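Local coordinates for protein SusD homolog (Bacteroides thetaiotaomicron VPI-5482, PDB 3IHV) that probably binds glycans at the outer membrane, as a SusD-family lipoprotein of a gut bacterium's carbohydrate-uptake system, at residues A[160-171]-A[205-214]. Residues are numbered along the deposited sequence; the frame is centred on the assembly and turned at random.
Sequences EKVYEYIEDDLL and VYATWAGYPV. With EDO (1,2-ethanediol), chain H.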
ATOM      1  N   GLU A 160      12.088  -9.712  15.485  1.00  9.51           N
ATOM      2  CA  GLU A 160      11.648 -11.098  15.453  1.00 11.62           C
ATOM      3  C   GLU A 160      10.479 -11.324  16.396  1.00 10.16           C
ATOM      4  O   GLU A 160       9.548 -12.060  16.061  1.00 10.14           O
ATOM      5  CB  GLU A 160      12.758 -12.052  15.923  1.00 12.08           C
ATOM      6  CG  GLU A 160      13.897 -12.181  15.013  1.00 18.24           C
ATOM      7  CD  GLU A 160      15.026 -11.171  15.225  1.00 21.75           C
ATOM      8  OE1 GLU A 160      14.811 -10.146  15.891  1.00 16.53           O
ATOM      9  OE2 GLU A 160      16.144 -11.441  14.683  1.00 23.90           O
ATOM     10  N   LYS A 161      10.515 -10.668  17.556  1.00  9.73           N
ATOM     11  CA  LYS A 161       9.440 -10.788  18.523  1.00  9.71           C
ATOM     12  C   LYS A 161       8.212 -10.029  18.051  1.00  8.63           C
ATOM     13  O   LYS A 161       7.122 -10.477  18.315  1.00  7.94           O
ATOM     14  CB  LYS A 161       9.851 -10.297  19.914  1.00 11.50           C
ATOM     15  CG  LYS A 161      10.953 -11.104  20.566  1.00 15.38           C
ATOM     16  CD  LYS A 161      10.695 -12.622  20.563  1.00 20.80           C
ATOM     17  CE  LYS A 161       9.481 -13.054  21.383  1.00 23.32           C
ATOM     18  NZ  LYS A 161       9.222 -14.550  21.205  1.00 25.07           N
ATOM     19  N   VAL A 162       8.375  -8.885  17.379  1.00  6.65           N
ATOM     20  CA  VAL A 162       7.214  -8.178  16.846  1.00  6.97           C
ATOM     21  C   VAL A 162       6.592  -9.039  15.727  1.00  7.03           C
ATOM     22  O   VAL A 162       5.351  -9.158  15.642  1.00  6.91           O
ATOM     23  CB  VAL A 162       7.588  -6.785  16.368  1.00  6.29           C
ATOM     24  CG1 VAL A 162       6.375  -6.063  15.798  1.00  6.23           C
ATOM     25  CG2 VAL A 162       8.214  -5.979  17.545  1.00  6.04           C
ATOM     26  N   TYR A 163       7.429  -9.661  14.882  1.00  8.04           N
ATOM     27  CA  TYR A 163       6.919 -10.543  13.837  1.00  6.65           C
ATOM     28  C   TYR A 163       6.145 -11.717  14.432  1.00  7.43           C
ATOM     29  O   TYR A 163       5.097 -12.110  13.924  1.00  7.07           O
ATOM     30  CB  TYR A 163       8.003 -11.022  12.841  1.00  7.43           C
ATOM     31  CG  TYR A 163       8.208 -10.063  11.670  1.00  7.29           C
ATOM     32  CD1 TYR A 163       7.230  -9.951  10.677  1.00  8.29           C
ATOM     33  CD2 TYR A 163       9.341  -9.251  11.554  1.00  6.31           C
ATOM     34  CE1 TYR A 163       7.370  -9.093   9.635  1.00  6.97           C
ATOM     35  CE2 TYR A 163       9.510  -8.422  10.482  1.00  7.73           C
ATOM     36  CZ  TYR A 163       8.520  -8.329   9.511  1.00  8.53           C
ATOM     37  OH  TYR A 163       8.589  -7.465   8.452  1.00  7.34           O
ATOM     38  N   GLU A 164       6.663 -12.316  15.481  1.00  7.85           N
ATOM     39  CA  GLU A 164       5.947 -13.402  16.121  1.00  9.35           C
ATOM     40  C   GLU A 164       4.573 -12.958  16.653  1.00  9.22           C
ATOM     41  O   GLU A 164       3.594 -13.703  16.567  1.00  8.54           O
ATOM     42  CB  GLU A 164       6.862 -13.961  17.204  1.00  9.46           C
ATOM     43  CG  GLU A 164       6.285 -15.046  18.014  1.00 16.16           C
ATOM     44  CD  GLU A 164       7.319 -15.632  18.955  1.00 21.98           C
ATOM     45  OE1 GLU A 164       6.916 -16.235  19.978  1.00 25.67           O
ATOM     46  OE2 GLU A 164       8.529 -15.443  18.670  1.00 25.02           O
ATOM     47  N   TYR A 165       4.505 -11.745  17.183  1.00  8.21           N
ATOM     48  CA  TYR A 165       3.251 -11.189  17.685  1.00  7.95           C
ATOM     49  C   TYR A 165       2.266 -10.971  16.525  1.00  7.28           C
ATOM     50  O   TYR A 165       1.107 -11.371  16.610  1.00  7.93           O
ATOM     51  CB  TYR A 165       3.555  -9.894  18.409  1.00  7.93           C
ATOM     52  CG  TYR A 165       2.412  -9.353  19.203  1.00  7.91           C
ATOM     53  CD1 TYR A 165       2.181  -9.776  20.503  1.00 11.46           C
ATOM     54  CD2 TYR A 165       1.569  -8.427  18.667  1.00 11.06           C
ATOM     55  CE1 TYR A 165       1.105  -9.277  21.231  1.00  9.15           C
ATOM     56  CE2 TYR A 165       0.520  -7.914  19.385  1.00 11.44           C
ATOM     57  CZ  TYR A 165       0.300  -8.323  20.657  1.00 11.18           C
ATOM     58  OH  TYR A 165      -0.755  -7.778  21.346  1.00 10.21           O
ATOM     59  N   ILE A 166       2.744 -10.394  15.417  1.00  6.82           N
ATOM     60  CA  ILE A 166       1.900 -10.213  14.221  1.00  6.74           C
ATOM     61  C   ILE A 166       1.382 -11.590  13.723  1.00  7.45           C
ATOM     62  O   ILE A 166       0.219 -11.757  13.420  1.00  7.80           O
ATOM     63  CB  ILE A 166       2.709  -9.562  13.092  1.00  6.02           C
ATOM     64  CG1 ILE A 166       3.108  -8.146  13.506  1.00  6.68           C
ATOM     65  CG2 ILE A 166       1.928  -9.587  11.744  1.00  5.44           C
ATOM     66  CD1 ILE A 166       4.236  -7.577  12.672  1.00  7.32           C
ATOM     67  N   GLU A 167       2.276 -12.563  13.712  1.00  6.96           N
ATOM     68  CA  GLU A 167       1.990 -13.902  13.226  1.00  7.58           C
ATOM     69  C   GLU A 167       0.904 -14.546  14.041  1.00  7.35           C
ATOM     70  O   GLU A 167      -0.038 -15.126  13.470  1.00  7.56           O
ATOM     71  CB  GLU A 167       3.238 -14.744  13.296  1.00  6.96           C
ATOM     72  CG  GLU A 167       3.005 -16.185  12.902  1.00  9.10           C
ATOM     73  CD  GLU A 167       4.254 -17.085  13.093  1.00  7.68           C
ATOM     74  OE1 GLU A 167       5.049 -16.898  14.040  1.00  8.57           O
ATOM     75  OE2 GLU A 167       4.404 -18.025  12.306  1.00 11.32           O
ATOM     76  N   ASP A 168       0.990 -14.430  15.359  1.00  7.09           N
ATOM     77  CA  ASP A 168      -0.051 -15.005  16.219  0.50  7.36           C
ATOM     78  C   ASP A 168      -1.397 -14.348  15.923  1.00  7.20           C
ATOM     79  O   ASP A 168      -2.452 -15.023  15.868  1.00  6.55           O
ATOM     80  CB  ASP A 168       0.306 -14.838  17.694  0.50  8.30           C
ATOM     81  CG  ASP A 168       1.416 -15.768  18.124  0.50  9.01           C
ATOM     82  OD1 ASP A 168       1.662 -16.753  17.403  0.50 14.17           O
ATOM     83  OD2 ASP A 168       2.044 -15.502  19.168  0.50 16.34           O
ATOM     84  N   ASP A 169      -1.372 -13.035  15.782  1.00  6.31           N
ATOM     85  CA  ASP A 169      -2.608 -12.297  15.454  1.00  6.86           C
ATOM     86  C   ASP A 169      -3.229 -12.763  14.115  1.00  7.05           C
ATOM     87  O   ASP A 169      -4.449 -13.057  14.018  1.00  6.67           O
ATOM     88  CB  ASP A 169      -2.380 -10.786  15.410  1.00  6.55           C
ATOM     89  CG  ASP A 169      -2.485 -10.103  16.770  1.00  7.08           C
ATOM     90  OD1 ASP A 169      -2.983 -10.720  17.749  1.00  8.31           O
ATOM     91  OD2 ASP A 169      -2.059  -8.919  16.876  1.00  7.72           O
ATOM     92  N   LEU A 170      -2.403 -12.827  13.065  1.00  7.18           N
ATOM     93  CA  LEU A 170      -2.922 -13.206  11.755  1.00  7.25           C
ATOM     94  C   LEU A 170      -3.319 -14.683  11.710  1.00  7.11           C
ATOM     95  O   LEU A 170      -4.307 -15.042  11.043  1.00  6.20           O
ATOM     96  CB  LEU A 170      -1.931 -12.852  10.636  1.00  7.01           C
ATOM     97  CG  LEU A 170      -1.729 -11.350  10.511  1.00  9.62           C
ATOM     98  CD1 LEU A 170      -0.580 -11.022   9.533  1.00  7.10           C
ATOM     99  CD2 LEU A 170      -3.008 -10.679  10.060  1.00 10.42           C
ATOM    100  N   LEU A 171      -2.561 -15.550  12.387  1.00  6.63           N
ATOM    101  CA  LEU A 171      -2.918 -16.973  12.428  1.00  6.21           C
ATOM    102  C   LEU A 171      -4.298 -17.173  13.055  1.00  6.48           C
ATOM    103  O   LEU A 171      -5.090 -17.993  12.548  1.00  6.06           O
ATOM    104  CB  LEU A 171      -1.862 -17.850  13.131  1.00  6.36           C
ATOM    105  CG  LEU A 171      -0.583 -18.128  12.363  1.00  6.69           C
ATOM    106  CD1 LEU A 171       0.445 -18.868  13.294  1.00  6.60           C
ATOM    107  CD2 LEU A 171      -0.884 -18.962  11.106  1.00  6.87           C
ATOM    108  N   VAL A 205       3.714 -10.788   5.251  1.00  7.15           N
ATOM    109  CA  VAL A 205       4.477 -10.707   6.511  1.00  7.22           C
ATOM    110  C   VAL A 205       5.580 -11.710   6.523  1.00  6.63           C
ATOM    111  O   VAL A 205       6.724 -11.367   6.810  1.00  6.46           O
ATOM    112  CB  VAL A 205       3.507 -10.911   7.714  1.00  5.99           C
ATOM    113  CG1 VAL A 205       4.264 -11.222   9.042  1.00  7.06           C
ATOM    114  CG2 VAL A 205       2.537  -9.722   7.827  1.00  6.91           C
ATOM    115  N   TYR A 206       5.279 -12.972   6.194  1.00  7.03           N
ATOM    116  CA  TYR A 206       6.334 -13.963   6.151  1.00  5.92           C
ATOM    117  C   TYR A 206       7.396 -13.656   5.110  1.00  6.74           C
ATOM    118  O   TYR A 206       8.587 -13.843   5.382  1.00  5.97           O
ATOM    119  CB  TYR A 206       5.798 -15.365   5.867  1.00  6.05           C
ATOM    120  CG  TYR A 206       5.043 -16.042   7.005  1.00  5.53           C
ATOM    121  CD1 TYR A 206       5.603 -16.131   8.283  1.00  5.95           C
ATOM    122  CD2 TYR A 206       3.902 -16.760   6.756  1.00  4.99           C
ATOM    123  CE1 TYR A 206       4.921 -16.784   9.328  1.00  5.12           C
ATOM    124  CE2 TYR A 206       3.242 -17.461   7.764  1.00  5.58           C
ATOM    125  CZ  TYR A 206       3.774 -17.500   9.040  1.00  6.19           C
ATOM    126  OH  TYR A 206       3.116 -18.175  10.049  1.00  7.08           O
ATOM    127  N   ALA A 207       6.981 -13.218   3.922  1.00  6.42           N
ATOM    128  CA  ALA A 207       7.965 -12.884   2.870  1.00  6.82           C
ATOM    129  C   ALA A 207       8.916 -11.764   3.343  1.00  7.36           C
ATOM    130  O   ALA A 207      10.116 -11.813   3.085  1.00  8.47           O
ATOM    131  CB  ALA A 207       7.230 -12.459   1.564  1.00  6.94           C
ATOM    132  N   THR A 208       8.374 -10.775   4.041  1.00  7.48           N
ATOM    133  CA  THR A 208       9.168  -9.613   4.495  1.00  7.30           C
ATOM    134  C   THR A 208      10.126 -10.070   5.617  1.00  7.66           C
ATOM    135  O   THR A 208      11.308  -9.716   5.629  1.00  7.65           O
ATOM    136  CB  THR A 208       8.273  -8.438   4.919  1.00  8.21           C
ATOM    137  OG1 THR A 208       7.320  -8.120   3.869  1.00  7.29           O
ATOM    138  CG2 THR A 208       9.133  -7.199   5.303  1.00  5.86           C
ATOM    139  N   TRP A 209       9.610 -10.891   6.539  1.00  7.63           N
ATOM    140  CA  TRP A 209      10.378 -11.474   7.630  1.00  6.44           C
ATOM    141  C   TRP A 209      11.571 -12.258   7.106  1.00  6.64           C
ATOM    142  O   TRP A 209      12.660 -12.242   7.722  1.00  7.04           O
ATOM    143  CB  TRP A 209       9.441 -12.368   8.432  1.00  6.70           C
ATOM    144  CG  TRP A 209       9.854 -12.832   9.760  1.00  7.70           C
ATOM    145  CD1 TRP A 209      11.105 -12.843  10.339  1.00  8.93           C
ATOM    146  CD2 TRP A 209       8.991 -13.494  10.670  1.00  8.29           C
ATOM    147  NE1 TRP A 209      11.037 -13.397  11.602  1.00  8.51           N
ATOM    148  CE2 TRP A 209       9.749 -13.823  11.813  1.00  6.79           C
ATOM    149  CE3 TRP A 209       7.633 -13.822  10.636  1.00  7.96           C
ATOM    150  CZ2 TRP A 209       9.186 -14.472  12.919  1.00  8.80           C
ATOM    151  CZ3 TRP A 209       7.077 -14.462  11.750  1.00  8.19           C
ATOM    152  CH2 TRP A 209       7.853 -14.770  12.859  1.00  8.83           C
ATOM    153  N   ALA A 210      11.391 -12.920   5.951  1.00  5.82           N
ATOM    154  CA  ALA A 210      12.455 -13.654   5.282  1.00  6.34           C
ATOM    155  C   ALA A 210      13.497 -12.750   4.625  1.00  6.17           C
ATOM    156  O   ALA A 210      14.623 -13.179   4.392  1.00  8.44           O
ATOM    157  CB  ALA A 210      11.863 -14.588   4.213  1.00  5.80           C
ATOM    158  N   GLY A 211      13.104 -11.528   4.297  1.00  6.62           N
ATOM    159  CA  GLY A 211      13.990 -10.565   3.672  1.00  5.65           C
ATOM    160  C   GLY A 211      14.674  -9.670   4.673  1.00  6.45           C
ATOM    161  O   GLY A 211      14.693  -9.921   5.888  1.00  6.51           O
ATOM    162  N   TYR A 212      15.244  -8.609   4.151  1.00  6.19           N
ATOM    163  CA  TYR A 212      15.949  -7.655   4.981  1.00  7.53           C
ATOM    164  C   TYR A 212      14.962  -6.827   5.755  1.00  6.31           C
ATOM    165  O   TYR A 212      13.907  -6.497   5.228  1.00  9.19           O
ATOM    166  CB  TYR A 212      16.799  -6.754   4.096  1.00  6.81           C
ATOM    167  CG  TYR A 212      17.986  -7.477   3.549  1.00 11.84           C
ATOM    168  CD1 TYR A 212      17.918  -8.163   2.342  1.00 12.72           C
ATOM    169  CD2 TYR A 212      19.168  -7.527   4.273  1.00 16.50           C
ATOM    170  CE1 TYR A 212      19.012  -8.827   1.840  1.00 14.91           C
ATOM    171  CE2 TYR A 212      20.270  -8.217   3.786  1.00 17.73           C
ATOM    172  CZ  TYR A 212      20.180  -8.854   2.577  1.00 16.40           C
ATOM    173  OH  TYR A 212      21.287  -9.509   2.098  1.00 20.25           O
ATOM    174  N   PRO A 213      15.298  -6.450   7.004  1.00  8.05           N
ATOM    175  CA  PRO A 213      16.543  -6.724   7.722  1.00  6.95           C
ATOM    176  C   PRO A 213      16.638  -7.994   8.570  1.00  7.73           C
ATOM    177  O   PRO A 213      17.759  -8.376   8.960  1.00  7.63           O
ATOM    178  CB  PRO A 213      16.648  -5.499   8.658  1.00  7.58           C
ATOM    179  CG  PRO A 213      15.243  -5.214   9.025  1.00  7.65           C
ATOM    180  CD  PRO A 213      14.460  -5.490   7.740  1.00  6.81           C
ATOM    181  N   VAL A 214      15.529  -8.659   8.862  1.00  7.73           N
ATOM    182  CA  VAL A 214      15.555  -9.823   9.772  1.00  8.74           C
ATOM    183  C   VAL A 214      16.220 -11.040   9.148  1.00  9.57           C
ATOM    184  O   VAL A 214      17.054 -11.734   9.791  1.00  8.79           O
ATOM    185  CB  VAL A 214      14.140 -10.112  10.313  1.00  9.34           C
ATOM    186  CG1 VAL A 214      14.222 -11.305  11.239  1.00  9.13           C
ATOM    187  CG2 VAL A 214      13.592  -8.872  11.058  1.00  9.35           C
TER
HETATM  188  C1  EDO H  14       5.603 -21.447  11.007  1.00 26.51           C
HETATM  189  O1  EDO H  14       6.641 -22.137  11.713  1.00 33.38           O
HETATM  190  C2  EDO H  14       6.245 -20.208  10.440  1.00 22.80           C
HETATM  191  O2  EDO H  14       6.481 -19.335  11.528  1.00 21.82           O
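Tyr163 and Trp209 meet where the helical segments 160-171 and 205-210 run antiparallel, their axes 11.0 Å apart and 165° between directions; the chain then continues to Val214, which lies beside Glu160. The two aromatic side chains overlap head to tail as an offset stack, the Tyr163 ring and the five-membered ring of Trp209 lying 4.5 Å apart between centroids with planes at 17°. Each ring also takes the other's CB over its face in a CH-pi contact: Tyr163 CB sits 3.3 Å from the centroid of the Trp209 six-membered ring, and Trp209 CB 4.0 Å from that of the Tyr163 ring. With CG anti to the backbone N (chi1 -166°), the indole reaches across to the facing helix. Val205 CG1 packs at the edge of the Tyr163 ring, 3.6 Å from Tyr163 CD1, while Val205 CG2 touches Leu170 CD1. Beyond the indole, the extended Glu167 side chain accepts a 2.6 Å hydrogen bond from Tyr206 OH through the anti lone pair of Glu167 OE2, carboxylate and phenol planes standing nearly perpendicular. The same oxygen accepts a hydrogen bond from an ethanediol, probably from the crystallisation liquor, which is also hydrogen-bonded to Lys219 NZ. An alanine at Trp209 would keep the CB over the Tyr163 ring but remove the indole, and would probably leave a gap beside Tyr163 CB and Lys219 without its cation-pi partner. Phe129 of helix 107-135 touches both Tyr163 and Thr208, and Tyr206 packs on helix 219-232. Such antiparallel helix pairing is characteristic of the TPR-like helical scaffold of SusD-family proteins.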